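Local coordinates for protein bradyzoite surface antigen BSR4 (Toxoplasma gondii, PDB 2JKS) that serves as a surface antigen of the bradyzoite stage, belongs to the SAG1-related (SRS) superfamily, binds zinc ions in the crystal and probably takes part in host-cell or immune recognition, at residues 30-35 against 158-163; 42-47 against 116-121; 56-61 against 75-80; 92-97 against 130-135. One frame throughout, in Å; residues are numbered along the deposited sequence.

Interaction 1: residues 30-35 against 158-163; sequences SGSLTL and TVNVEA
Gly31 O is gripped twice: Thr158 N donates to it, 3.0 Å from Gly31 O, and a water donates to it as well. That water lies 2.7 Å from Thr158 OG1, so hydroxyl and amide of one residue serve the same carbonyl, one through solvent and one directly. From here the ladder runs on through Leu33 N to Thr158 O, Asn160 N to Leu33 O, Leu35 N to Asn160 O (2.7 Å) and Glu162 N to Leu35 O. This is parallel pairing of strand 29-35, outermost in its sheet, with the last strand of an SRS domain. The two faces differ in chemistry. On one, Ser32, Thr34, Thr158 and Asn160 gather; a second water bridges Ser32 OG and Asn160 ND2, accepting from the amide. With CG2 anti to the backbone N, Thr34 sends this methyl across the Glu162 side chain at about a right angle, with Thr34 CG2 3.5 Å from Glu162 OE2. On the other face Val159 CG1 packs against two leucines, 4.0 Å from Leu33 CD1 and 4.0 Å from Leu35 CD1. Both leucines continue onto Ala42 of the facing sheet.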
loop_
_atom_site.group_PDB
_atom_site.type_symbol
_atom_site.label_atom_id
_atom_site.label_comp_id
_atom_site.label_asym_id
_atom_site.label_seq_id
_atom_site.Cartn_x
_atom_site.Cartn_y
_atom_site.Cartn_z
ATOM N N SER A 30 -2.764 20.307 -14.538
ATOM C CA SER A 30 -2.789 19.199 -13.574
ATOM C C SER A 30 -3.665 18.029 -14.031
ATOM O O SER A 30 -4.716 18.223 -14.616
ATOM C CB SER A 30 -3.258 19.699 -12.196
ATOM O OG SER A 30 -2.475 20.858 -11.885
ATOM N N GLY A 31 -3.199 16.809 -13.778
ATOM C CA GLY A 31 -3.970 15.639 -14.112
ATOM C C GLY A 31 -3.475 14.528 -13.223
ATOM O O GLY A 31 -2.562 14.749 -12.440
ATOM N N SER A 32 -4.116 13.363 -13.317
ATOM C CA SER A 32 -3.844 12.248 -12.387
ATOM C C SER A 32 -3.846 10.990 -13.159
ATOM O O SER A 32 -4.417 10.939 -14.229
ATOM C CB SER A 32 -4.911 12.123 -11.302
ATOM O OG SER A 32 -4.756 13.214 -10.438
ATOM N N LEU A 33 -3.202 9.956 -12.602
ATOM C CA LEU A 33 -3.484 8.584 -13.042
ATOM C C LEU A 33 -3.286 7.660 -11.839
ATOM O O LEU A 33 -2.733 8.085 -10.830
ATOM C CB LEU A 33 -2.601 8.188 -14.195
ATOM C CG LEU A 33 -1.118 8.329 -13.973
ATOM C CD1 LEU A 33 -0.530 6.965 -13.450
ATOM C CD2 LEU A 33 -0.522 8.667 -15.329
ATOM N N THR A 34 -3.766 6.427 -11.930
ATOM C CA THR A 34 -3.721 5.501 -10.790
ATOM C C THR A 34 -2.983 4.234 -11.164
ATOM O O THR A 34 -3.249 3.658 -12.235
ATOM C CB THR A 34 -5.166 5.149 -10.297
ATOM O OG1 THR A 34 -5.784 6.350 -9.851
ATOM C CG2 THR A 34 -5.160 4.090 -9.161
ATOM N N LEU A 35 -2.042 3.807 -10.315
ATOM C CA LEU A 35 -1.430 2.480 -10.465
ATOM C C LEU A 35 -2.040 1.515 -9.459
ATOM O O LEU A 35 -2.418 1.898 -8.346
ATOM C CB LEU A 35 0.106 2.512 -10.323
ATOM C CG LEU A 35 0.865 3.334 -11.370
ATOM C CD1 LEU A 35 2.324 3.422 -11.004
ATOM C CD2 LEU A 35 0.663 2.771 -12.803
ATOM N N THR A 158 -0.347 13.912 -10.608
ATOM C CA THR A 158 -0.543 13.157 -9.398
ATOM C C THR A 158 -0.682 11.657 -9.747
ATOM O O THR A 158 -1.545 11.275 -10.529
ATOM C CB THR A 158 -1.763 13.665 -8.597
ATOM O OG1 THR A 158 -1.572 15.058 -8.262
ATOM C CG2 THR A 158 -1.977 12.849 -7.322
ATOM N N VAL A 159 0.152 10.811 -9.137
ATOM C CA VAL A 159 0.004 9.366 -9.316
ATOM C C VAL A 159 -0.464 8.785 -7.989
ATOM O O VAL A 159 0.224 8.907 -6.985
ATOM C CB VAL A 159 1.330 8.701 -9.750
ATOM C CG1 VAL A 159 1.242 7.097 -9.899
ATOM C CG2 VAL A 159 1.993 9.478 -11.038
ATOM N N ASN A 160 -1.640 8.173 -8.021
ATOM C CA ASN A 160 -2.241 7.450 -6.917
ATOM C C ASN A 160 -1.799 6.019 -7.077
ATOM O O ASN A 160 -1.785 5.509 -8.192
ATOM C CB ASN A 160 -3.769 7.596 -7.038
ATOM C CG ASN A 160 -4.198 9.039 -6.878
ATOM O OD1 ASN A 160 -3.982 9.618 -5.819
ATOM N ND2 ASN A 160 -4.718 9.659 -7.953
ATOM N N VAL A 161 -1.359 5.402 -5.991
ATOM C CA VAL A 161 -0.988 3.999 -5.985
ATOM C C VAL A 161 -1.927 3.310 -4.979
ATOM O O VAL A 161 -1.941 3.671 -3.799
ATOM C CB VAL A 161 0.495 3.798 -5.580
ATOM C CG1 VAL A 161 0.862 2.335 -5.652
ATOM C CG2 VAL A 161 1.430 4.730 -6.453
ATOM N N GLU A 162 -2.759 2.400 -5.479
ATOM C CA GLU A 162 -3.720 1.702 -4.617
ATOM C C GLU A 162 -2.991 0.635 -3.833
ATOM O O GLU A 162 -2.119 -0.036 -4.373
ATOM C CB GLU A 162 -4.822 1.066 -5.444
ATOM C CG GLU A 162 -5.575 2.117 -6.251
ATOM C CD GLU A 162 -6.835 1.604 -6.918
ATOM O OE1 GLU A 162 -7.017 0.378 -7.016
ATOM O OE2 GLU A 162 -7.641 2.446 -7.364
ATOM N N ALA A 163 -3.366 0.486 -2.558
ATOM C CA ALA A 163 -2.834 -0.552 -1.683
ATOM C C ALA A 163 -3.060 -1.956 -2.266
ATOM O O ALA A 163 -4.068 -2.209 -2.920
ATOM C CB ALA A 163 -3.560 -0.457 -0.308
HETATM O O HOH W 1 -2.028 16.812 -10.272
HETATM O O HOH W 2 -5.766 12.462 -8.107
#

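Interaction 2: residues 42-47 against 116-121; sequences ATFECS and QKWSLE
Trp118 lies beside Phe44, both side chains pointing the same way into the interior between the two sheets of an SRS-domain beta sandwich. Their strands, 41-47 and 116-121, are antiparallel neighbours, and the two residues form a hydrogen-bonded pair: Phe44 N donates to Trp118 O and Trp118 N to Phe44 O, the latter over 2.8 Å. In Trp118, chi1 -58° and chi2 -92° bring the benzene edge of the indole, at CE3 and CZ3, up to the neighbouring strand. Phe44 O then meets this edge near the ring plane, 3.2 Å from Trp118 CE3, so the carbonyl that accepts the tryptophan amide also abuts its ring. The aromatic groups themselves touch through Phe44 CD2 and Trp118 CE3 (4.0 Å), an oblique approach. Ile61 of the facing sheet packs on both rings.

The other face of the pair is polar. Lys117, fully extended from a CG anti to the backbone N (chi1 -174°), crosses obliquely over the opposite strand, its CG 3.8 Å from Glu45 CB and its CE 3.9 Å from Thr43 CB. The charged ends stop short of a salt bridge, Lys117 NZ being 4.3 Å from Glu45 OE1; a water donates to this carboxylate oxygen and accepts only weakly from the lysine. Thr43 OG1 turns instead to Asp13.

Cys46, in a disulfide with Cys138, adds a sulfur-aromatic contact: its SG sits at the edge of the indole, 4.0 Å from Trp118 CZ3.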
loop_
_atom_site.group_PDB
_atom_site.type_symbol
_atom_site.label_atom_id
_atom_site.label_comp_id
_atom_site.label_asym_id
_atom_site.label_seq_id
_atom_site.Cartn_x
_atom_site.Cartn_y
_atom_site.Cartn_z
ATOM N N ALA A 42 3.492 3.128 -15.099
ATOM C CA ALA A 42 3.187 4.478 -15.542
ATOM C C ALA A 42 4.259 5.007 -16.526
ATOM O O ALA A 42 5.423 4.657 -16.423
ATOM C CB ALA A 42 3.088 5.403 -14.353
ATOM N N THR A 43 3.860 5.819 -17.509
ATOM C CA THR A 43 4.857 6.523 -18.289
ATOM C C THR A 43 4.603 8.019 -18.273
ATOM O O THR A 43 3.448 8.456 -18.251
ATOM C CB THR A 43 5.007 5.991 -19.741
ATOM O OG1 THR A 43 3.816 6.262 -20.465
ATOM C CG2 THR A 43 5.261 4.480 -19.768
ATOM N N PHE A 44 5.697 8.797 -18.309
ATOM C CA PHE A 44 5.645 10.255 -18.245
ATOM C C PHE A 44 6.597 10.804 -19.300
ATOM O O PHE A 44 7.769 10.456 -19.318
ATOM C CB PHE A 44 6.007 10.770 -16.836
ATOM C CG PHE A 44 5.795 12.271 -16.638
ATOM C CD1 PHE A 44 4.666 12.910 -17.134
ATOM C CD2 PHE A 44 6.737 13.024 -15.924
ATOM C CE1 PHE A 44 4.453 14.267 -16.935
ATOM C CE2 PHE A 44 6.542 14.388 -15.711
ATOM C CZ PHE A 44 5.376 15.006 -16.219
ATOM N N GLU A 45 6.069 11.642 -20.180
ATOM C CA GLU A 45 6.893 12.248 -21.224
ATOM C C GLU A 45 6.759 13.770 -21.205
ATOM O O GLU A 45 5.658 14.307 -20.939
ATOM C CB GLU A 45 6.550 11.669 -22.589
ATOM C CG GLU A 45 7.237 12.395 -23.726
ATOM C CD GLU A 45 6.988 11.735 -25.073
ATOM O OE1 GLU A 45 6.052 10.897 -25.161
ATOM O OE2 GLU A 45 7.735 12.074 -26.043
ATOM N N CYS A 46 7.877 14.464 -21.417
ATOM C CA CYS A 46 7.865 15.930 -21.500
ATOM C C CYS A 46 8.630 16.418 -22.700
ATOM O O CYS A 46 9.809 16.095 -22.853
ATOM C CB CYS A 46 8.436 16.545 -20.238
ATOM S SG CYS A 46 7.464 16.042 -18.814
ATOM N N SER A 47 7.952 17.184 -23.553
ATOM C CA SER A 47 8.578 17.650 -24.774
ATOM C C SER A 47 8.304 19.124 -24.981
ATOM O O SER A 47 7.309 19.660 -24.495
ATOM C CB SER A 47 8.148 16.800 -25.974
ATOM O OG SER A 47 6.782 16.972 -26.264
ATOM N N GLN A 116 12.054 14.082 -23.325
ATOM C CA GLN A 116 12.385 13.068 -22.373
ATOM C C GLN A 116 11.188 12.261 -21.935
ATOM O O GLN A 116 10.060 12.777 -21.853
ATOM C CB GLN A 116 13.065 13.721 -21.186
ATOM C CG GLN A 116 14.321 14.487 -21.615
ATOM C CD GLN A 116 14.658 15.616 -20.674
ATOM O OE1 GLN A 116 14.312 16.785 -20.919
ATOM N NE2 GLN A 116 15.335 15.284 -19.587
ATOM N N LYS A 117 11.433 10.979 -21.674
ATOM C CA LYS A 117 10.387 10.110 -21.226
ATOM C C LYS A 117 10.940 9.196 -20.125
ATOM O O LYS A 117 12.121 8.830 -20.153
ATOM C CB LYS A 117 9.793 9.333 -22.395
ATOM C CG LYS A 117 8.568 8.475 -22.009
ATOM C CD LYS A 117 7.909 7.947 -23.262
ATOM C CE LYS A 117 6.815 6.959 -23.000
ATOM N NZ LYS A 117 6.192 6.680 -24.351
ATOM N N TRP A 118 10.067 8.865 -19.169
ATOM C CA TRP A 118 10.357 8.080 -17.979
ATOM C C TRP A 118 9.262 7.041 -17.803
ATOM O O TRP A 118 8.116 7.277 -18.191
ATOM C CB TRP A 118 10.433 8.941 -16.709
ATOM C CG TRP A 118 11.457 10.029 -16.762
ATOM C CD1 TRP A 118 12.769 9.958 -16.341
ATOM C CD2 TRP A 118 11.269 11.341 -17.278
ATOM N NE1 TRP A 118 13.395 11.164 -16.561
ATOM C CE2 TRP A 118 12.496 12.031 -17.130
ATOM C CE3 TRP A 118 10.157 12.030 -17.825
ATOM C CZ2 TRP A 118 12.656 13.368 -17.544
ATOM C CZ3 TRP A 118 10.310 13.348 -18.226
ATOM C CH2 TRP A 118 11.554 14.014 -18.076
ATOM N N SER A 119 9.629 5.921 -17.175
ATOM C CA SER A 119 8.747 4.773 -16.925
ATOM C C SER A 119 8.873 4.424 -15.453
ATOM O O SER A 119 9.987 4.440 -14.936
ATOM C CB SER A 119 9.291 3.534 -17.686
ATOM O OG SER A 119 8.878 3.562 -19.017
ATOM N N LEU A 120 7.759 4.113 -14.784
ATOM C CA LEU A 120 7.774 3.606 -13.408
ATOM C C LEU A 120 7.027 2.300 -13.442
ATOM O O LEU A 120 5.840 2.262 -13.793
ATOM C CB LEU A 120 7.153 4.598 -12.395
ATOM C CG LEU A 120 6.824 4.069 -10.981
ATOM C CD1 LEU A 120 8.100 3.619 -10.275
ATOM C CD2 LEU A 120 6.069 5.132 -10.101
ATOM N N GLU A 121 7.724 1.208 -13.143
ATOM C CA GLU A 121 7.073 -0.106 -13.169
ATOM C C GLU A 121 7.029 -0.641 -11.730
ATOM O O GLU A 121 8.041 -0.959 -11.152
ATOM C CB GLU A 121 7.829 -1.090 -14.095
ATOM C CG GLU A 121 7.329 -2.539 -13.960
ATOM C CD GLU A 121 8.203 -3.494 -14.701
ATOM O OE1 GLU A 121 9.410 -3.619 -14.345
ATOM O OE2 GLU A 121 7.692 -4.132 -15.637
HETATM O O HOH W 3 4.028 9.326 -24.260
#

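Interaction 3: residues 56-61 against 75-80; sequences TIPTNI and TVCQFG
Ile57 lays its CB and CG2 branch over one face of the Phe79 ring, with Ile57 CG2 3.8 Å from Phe79 CE2, while the two side chains cross at a slant. The contact is hydrophobic packing between two strands of one six-stranded sheet of an SRS-domain sandwich that are not neighbours in it: strand 53-67, broken near its middle, meets strand 76-79 at the sheet's end, although strand 83-89 lies between them in strand order. The segments are therefore joined by side chains and not by a beta ladder. Because CG2 is anti to the backbone N, this methyl also reaches a second residue of strand 76-79, 3.8 Å from Cys77 CB. The other branch heads for the backbone, and Ile57 CG1 comes to 3.3 Å from Gln78 O, an apolar carbon closely set against a carbonyl.

The break in strand 53-67 holds a cis peptide between Ile57 and Pro58. It is bridged by the Thr56 hydroxyl, which donates to Pro58 O over a distance of 2.7 Å between Thr56 OG1 and Pro58 O, in the plane of that carbonyl. Cys77 is tied to Cys66 of the same broken strand, so a disulfide also joins the two strands. Its sulfur faces the proline ring, where Cys77 SG lies 4.0 Å from Pro58 CG.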
loop_
_atom_site.group_PDB
_atom_site.type_symbol
_atom_site.label_atom_id
_atom_site.label_comp_id
_atom_site.label_asym_id
_atom_site.label_seq_id
_atom_site.Cartn_x
_atom_site.Cartn_y
_atom_site.Cartn_z
ATOM N N THR A 56 12.606 18.656 -14.493
ATOM C CA THR A 56 11.574 17.936 -13.787
ATOM C C THR A 56 11.379 18.455 -12.369
ATOM O O THR A 56 12.204 19.199 -11.850
ATOM C CB THR A 56 11.891 16.409 -13.690
ATOM O OG1 THR A 56 13.184 16.230 -13.095
ATOM C CG2 THR A 56 11.815 15.720 -15.088
ATOM N N ILE A 57 10.276 18.010 -11.758
ATOM C CA ILE A 57 9.978 18.218 -10.339
ATOM C C ILE A 57 9.627 16.826 -9.767
ATOM O O ILE A 57 8.711 16.169 -10.249
ATOM C CB ILE A 57 8.784 19.203 -10.095
ATOM C CG1 ILE A 57 9.153 20.628 -10.533
ATOM C CG2 ILE A 57 8.431 19.245 -8.616
ATOM C CD1 ILE A 57 8.732 21.016 -11.984
ATOM N N PRO A 58 10.417 16.331 -8.818
ATOM C CA PRO A 58 11.653 16.928 -8.312
ATOM C C PRO A 58 12.723 16.981 -9.409
ATOM O O PRO A 58 12.536 16.420 -10.476
ATOM C CB PRO A 58 12.104 15.951 -7.213
ATOM C CG PRO A 58 10.910 15.095 -6.940
ATOM C CD PRO A 58 10.156 15.018 -8.211
ATOM N N THR A 59 13.841 17.651 -9.117
ATOM C CA THR A 59 14.882 17.919 -10.099
ATOM C C THR A 59 15.469 16.617 -10.622
ATOM O O THR A 59 15.813 16.506 -11.791
ATOM C CB THR A 59 15.965 18.892 -9.485
ATOM O OG1 THR A 59 16.626 18.253 -8.396
ATOM C CG2 THR A 59 15.280 20.066 -8.863
ATOM N N ASN A 60 15.555 15.602 -9.764
ATOM C CA ASN A 60 15.948 14.282 -10.233
ATOM C C ASN A 60 14.850 13.238 -10.027
ATOM O O ASN A 60 14.784 12.601 -8.970
ATOM C CB ASN A 60 17.237 13.841 -9.549
ATOM C CG ASN A 60 17.822 12.591 -10.173
ATOM O OD1 ASN A 60 17.197 11.944 -11.007
ATOM N ND2 ASN A 60 19.021 12.233 -9.760
ATOM N N ILE A 61 13.999 13.076 -11.036
ATOM C CA ILE A 61 12.861 12.134 -11.016
ATOM C C ILE A 61 13.330 10.655 -10.879
ATOM O O ILE A 61 12.576 9.753 -10.458
ATOM C CB ILE A 61 12.020 12.344 -12.320
ATOM C CG1 ILE A 61 10.612 11.768 -12.223
ATOM C CG2 ILE A 61 12.723 11.789 -13.545
ATOM C CD1 ILE A 61 9.676 12.335 -13.277
ATOM N N THR A 75 13.658 18.839 1.195
ATOM C CA THR A 75 13.639 19.809 0.087
ATOM C C THR A 75 12.316 19.938 -0.723
ATOM O O THR A 75 11.789 18.969 -1.288
ATOM C CB THR A 75 14.950 19.750 -0.778
ATOM O OG1 THR A 75 14.635 19.766 -2.171
ATOM C CG2 THR A 75 15.771 18.516 -0.473
ATOM N N VAL A 76 11.793 21.166 -0.743
ATOM C CA VAL A 76 10.462 21.492 -1.288
ATOM C C VAL A 76 10.340 21.338 -2.812
ATOM O O VAL A 76 11.246 21.726 -3.575
ATOM C CB VAL A 76 10.024 22.925 -0.827
ATOM C CG1 VAL A 76 9.023 23.566 -1.787
ATOM C CG2 VAL A 76 9.444 22.884 0.599
ATOM N N CYS A 77 9.203 20.790 -3.240
ATOM C CA CYS A 77 8.881 20.644 -4.651
ATOM C C CYS A 77 8.213 21.886 -5.216
ATOM O O CYS A 77 7.031 22.142 -4.962
ATOM C CB CYS A 77 7.985 19.413 -4.855
ATOM S SG CYS A 77 8.889 17.830 -4.756
ATOM N N GLN A 78 8.977 22.648 -5.997
ATOM C CA GLN A 78 8.562 23.973 -6.484
ATOM C C GLN A 78 7.935 23.939 -7.893
ATOM O O GLN A 78 8.489 23.337 -8.806
ATOM C CB GLN A 78 9.765 24.954 -6.451
ATOM C CG GLN A 78 10.680 24.821 -5.218
ATOM C CD GLN A 78 11.734 25.953 -5.094
ATOM O OE1 GLN A 78 11.664 26.775 -4.181
ATOM N NE2 GLN A 78 12.707 25.976 -6.005
ATOM N N PHE A 79 6.755 24.532 -8.040
ATOM C CA PHE A 79 6.103 24.738 -9.335
ATOM C C PHE A 79 5.935 26.251 -9.579
ATOM O O PHE A 79 5.216 26.936 -8.849
ATOM C CB PHE A 79 4.715 24.097 -9.364
ATOM C CG PHE A 79 4.719 22.598 -9.547
ATOM C CD1 PHE A 79 4.614 22.044 -10.822
ATOM C CD2 PHE A 79 4.775 21.745 -8.448
ATOM C CE1 PHE A 79 4.602 20.664 -11.018
ATOM C CE2 PHE A 79 4.767 20.345 -8.635
ATOM C CZ PHE A 79 4.685 19.816 -9.925
ATOM N N GLY A 80 6.581 26.769 -10.617
ATOM C CA GLY A 80 6.569 28.210 -10.845
ATOM C C GLY A 80 7.341 28.930 -9.753
ATOM O O GLY A 80 8.171 28.327 -9.064
#

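Interaction 4: residues 92-97 against 130-135; sequences KDLLET and TDKAFV. With ZN (zinc ion), chain F.
Lys132 and Glu96 cross at about a right angle, and their charged ends meet in a salt bridge with Lys132 NZ 3.1 Å from Glu96 OE1. The glutamate stands just past the short helix 91-95, as the positive-phi C-prime residue of a Schellman motif in which Thr97 N bonds back to Lys92 O and Glu96 N more weakly to Asp93 O. This helix end leans on strand 132-141 of an SRS domain. The lysine approaches OE1 on the anti side of the carboxylate, 32° out of its plane. The zinc ion is 2.2 Å from Glu96 OE1 and, more loosely, 2.6 Å from Glu96 OE2, so OE1 is the oxygen that metal and lysine share. Both positive charges would be expected to draw negative charge toward it. A water and Asp205, from the second SRS domain, also bind the zinc, so the metal links the two domains.

Lys132 is bent at its second torsion (chi2 -72°), which leads its aliphatic part along the helix end. Its CE lies 3.3 Å from Leu94 O, while the Leu95 side chain slants across the lysine, with Leu95 CD2 3.9 Å from Lys132 CG.

Leu94 reaches the strand itself. With CG anti to the backbone N (chi1 180°) it crosses the Phe134 side chain at about a right angle. Leu94 CD2 fits tightly there, 3.4 Å from Phe134 CB and equally 3.4 Å from Ala133 O.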
loop_
_atom_site.group_PDB
_atom_site.type_symbol
_atom_site.label_atom_id
_atom_site.label_comp_id
_atom_site.label_asym_id
_atom_site.label_seq_id
_atom_site.Cartn_x
_atom_site.Cartn_y
_atom_site.Cartn_z
ATOM N N LYS A 92 10.547 4.235 -2.460
ATOM C CA LYS A 92 10.608 3.164 -1.476
ATOM C C LYS A 92 10.190 3.661 -0.096
ATOM O O LYS A 92 9.544 2.937 0.642
ATOM C CB LYS A 92 11.975 2.475 -1.468
ATOM C CG LYS A 92 12.955 3.042 -0.498
ATOM C CD LYS A 92 14.272 2.255 -0.460
ATOM C CE LYS A 92 14.148 0.887 0.200
ATOM N NZ LYS A 92 13.678 0.886 1.612
ATOM N N ASP A 93 10.513 4.913 0.221
ATOM C CA ASP A 93 10.087 5.524 1.476
ATOM C C ASP A 93 8.608 5.889 1.498
ATOM O O ASP A 93 7.949 5.649 2.491
ATOM C CB ASP A 93 10.921 6.756 1.799
ATOM C CG ASP A 93 12.278 6.415 2.403
ATOM O OD1 ASP A 93 12.505 5.236 2.769
ATOM O OD2 ASP A 93 13.112 7.337 2.504
ATOM N N LEU A 94 8.085 6.480 0.424
ATOM C CA LEU A 94 6.654 6.793 0.330
ATOM C C LEU A 94 5.832 5.501 0.388
ATOM O O LEU A 94 4.834 5.436 1.092
ATOM C CB LEU A 94 6.324 7.557 -0.956
ATOM C CG LEU A 94 4.842 7.944 -1.181
ATOM C CD1 LEU A 94 4.283 8.848 -0.106
ATOM C CD2 LEU A 94 4.679 8.619 -2.465
ATOM N N LEU A 95 6.302 4.464 -0.299
ATOM C CA LEU A 95 5.546 3.213 -0.406
ATOM C C LEU A 95 5.728 2.317 0.808
ATOM O O LEU A 95 4.975 1.335 1.011
ATOM C CB LEU A 95 5.927 2.455 -1.687
ATOM C CG LEU A 95 5.509 3.206 -2.971
ATOM C CD1 LEU A 95 5.912 2.452 -4.196
ATOM C CD2 LEU A 95 3.980 3.574 -3.034
ATOM N N GLU A 96 6.742 2.666 1.604
ATOM C CA GLU A 96 7.133 1.912 2.799
ATOM C C GLU A 96 7.453 0.475 2.477
ATOM O O GLU A 96 7.024 -0.417 3.188
ATOM C CB GLU A 96 6.060 1.977 3.871
ATOM C CG GLU A 96 5.971 3.289 4.540
ATOM C CD GLU A 96 4.848 3.328 5.521
ATOM O OE1 GLU A 96 3.974 4.191 5.369
ATOM O OE2 GLU A 96 4.801 2.483 6.436
ATOM N N THR A 97 8.222 0.270 1.414
ATOM C CA THR A 97 8.520 -1.056 0.914
ATOM C C THR A 97 10.029 -1.288 0.901
ATOM O O THR A 97 10.793 -0.360 1.156
ATOM C CB THR A 97 7.803 -1.334 -0.476
ATOM O OG1 THR A 97 8.059 -0.258 -1.398
ATOM C CG2 THR A 97 6.255 -1.501 -0.288
ATOM N N THR A 130 -1.164 0.729 2.481
ATOM C CA THR A 130 -2.119 1.797 2.536
ATOM C C THR A 130 -2.079 2.562 1.206
ATOM O O THR A 130 -1.064 2.514 0.509
ATOM C CB THR A 130 -1.826 2.775 3.732
ATOM O OG1 THR A 130 -0.522 3.317 3.573
ATOM C CG2 THR A 130 -1.869 2.015 5.089
ATOM N N ASP A 131 -3.168 3.259 0.892
ATOM C CA ASP A 131 -3.259 4.038 -0.364
ATOM C C ASP A 131 -2.257 5.180 -0.353
ATOM O O ASP A 131 -2.163 5.876 0.640
ATOM C CB ASP A 131 -4.684 4.551 -0.589
ATOM C CG ASP A 131 -5.693 3.419 -0.781
ATOM O OD1 ASP A 131 -5.331 2.342 -1.310
ATOM O OD2 ASP A 131 -6.866 3.600 -0.427
ATOM N N LYS A 132 -1.497 5.332 -1.442
ATOM C CA LYS A 132 -0.499 6.381 -1.548
ATOM C C LYS A 132 -0.720 7.265 -2.772
ATOM O O LYS A 132 -1.314 6.856 -3.779
ATOM C CB LYS A 132 0.929 5.798 -1.616
ATOM C CG LYS A 132 1.309 4.822 -0.486
ATOM C CD LYS A 132 1.497 5.555 0.854
ATOM C CE LYS A 132 1.807 4.527 1.946
ATOM N NZ LYS A 132 1.974 5.247 3.241
ATOM N N ALA A 133 -0.162 8.464 -2.699
ATOM C CA ALA A 133 -0.099 9.378 -3.830
ATOM C C ALA A 133 1.238 10.114 -3.848
ATOM O O ALA A 133 1.798 10.467 -2.790
ATOM C CB ALA A 133 -1.259 10.385 -3.754
ATOM N N PHE A 134 1.727 10.401 -5.040
ATOM C CA PHE A 134 2.886 11.285 -5.181
ATOM C C PHE A 134 2.662 12.168 -6.379
ATOM O O PHE A 134 1.660 12.000 -7.102
ATOM C CB PHE A 134 4.206 10.471 -5.298
ATOM C CG PHE A 134 4.331 9.634 -6.578
ATOM C CD1 PHE A 134 4.753 10.238 -7.783
ATOM C CD2 PHE A 134 4.055 8.265 -6.561
ATOM C CE1 PHE A 134 4.879 9.524 -8.928
ATOM C CE2 PHE A 134 4.213 7.488 -7.752
ATOM C CZ PHE A 134 4.635 8.140 -8.922
ATOM N N VAL A 135 3.589 13.106 -6.571
ATOM C CA VAL A 135 3.514 14.127 -7.626
ATOM C C VAL A 135 4.909 14.182 -8.313
ATOM O O VAL A 135 5.973 14.096 -7.660
ATOM C CB VAL A 135 3.072 15.556 -7.051
ATOM C CG1 VAL A 135 3.460 16.698 -7.987
ATOM C CG2 VAL A 135 1.563 15.636 -6.800
HETATM ZN ZN ZN F . 2.658 3.854 7.069
HETATM O O HOH W 4 3.452 5.458 8.713
#

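How the interactions relate
Interactions 1, 3 and 4 all involve the same six-stranded sheet, whereas interaction 2 belongs to the facing sheet of the sandwich. Strands 132-141 and 152-161 are neighbours, which joins interactions 1 and 4 edge to edge through probable backbone hydrogen bonds. Interactions 1 and 2 are regular ladders, parallel and antiparallel, each with one largely apolar and one polar face; their apolar faces meet in the core, as Leu35 packs on Leu120. Interaction 3 is largely buried and apolar, reaching interaction 2 where the Thr56 methyl meets Trp118. Interaction 4 alone combines a salt bridge with a metal ion, yet Phe134 carries it into the core against Leu120.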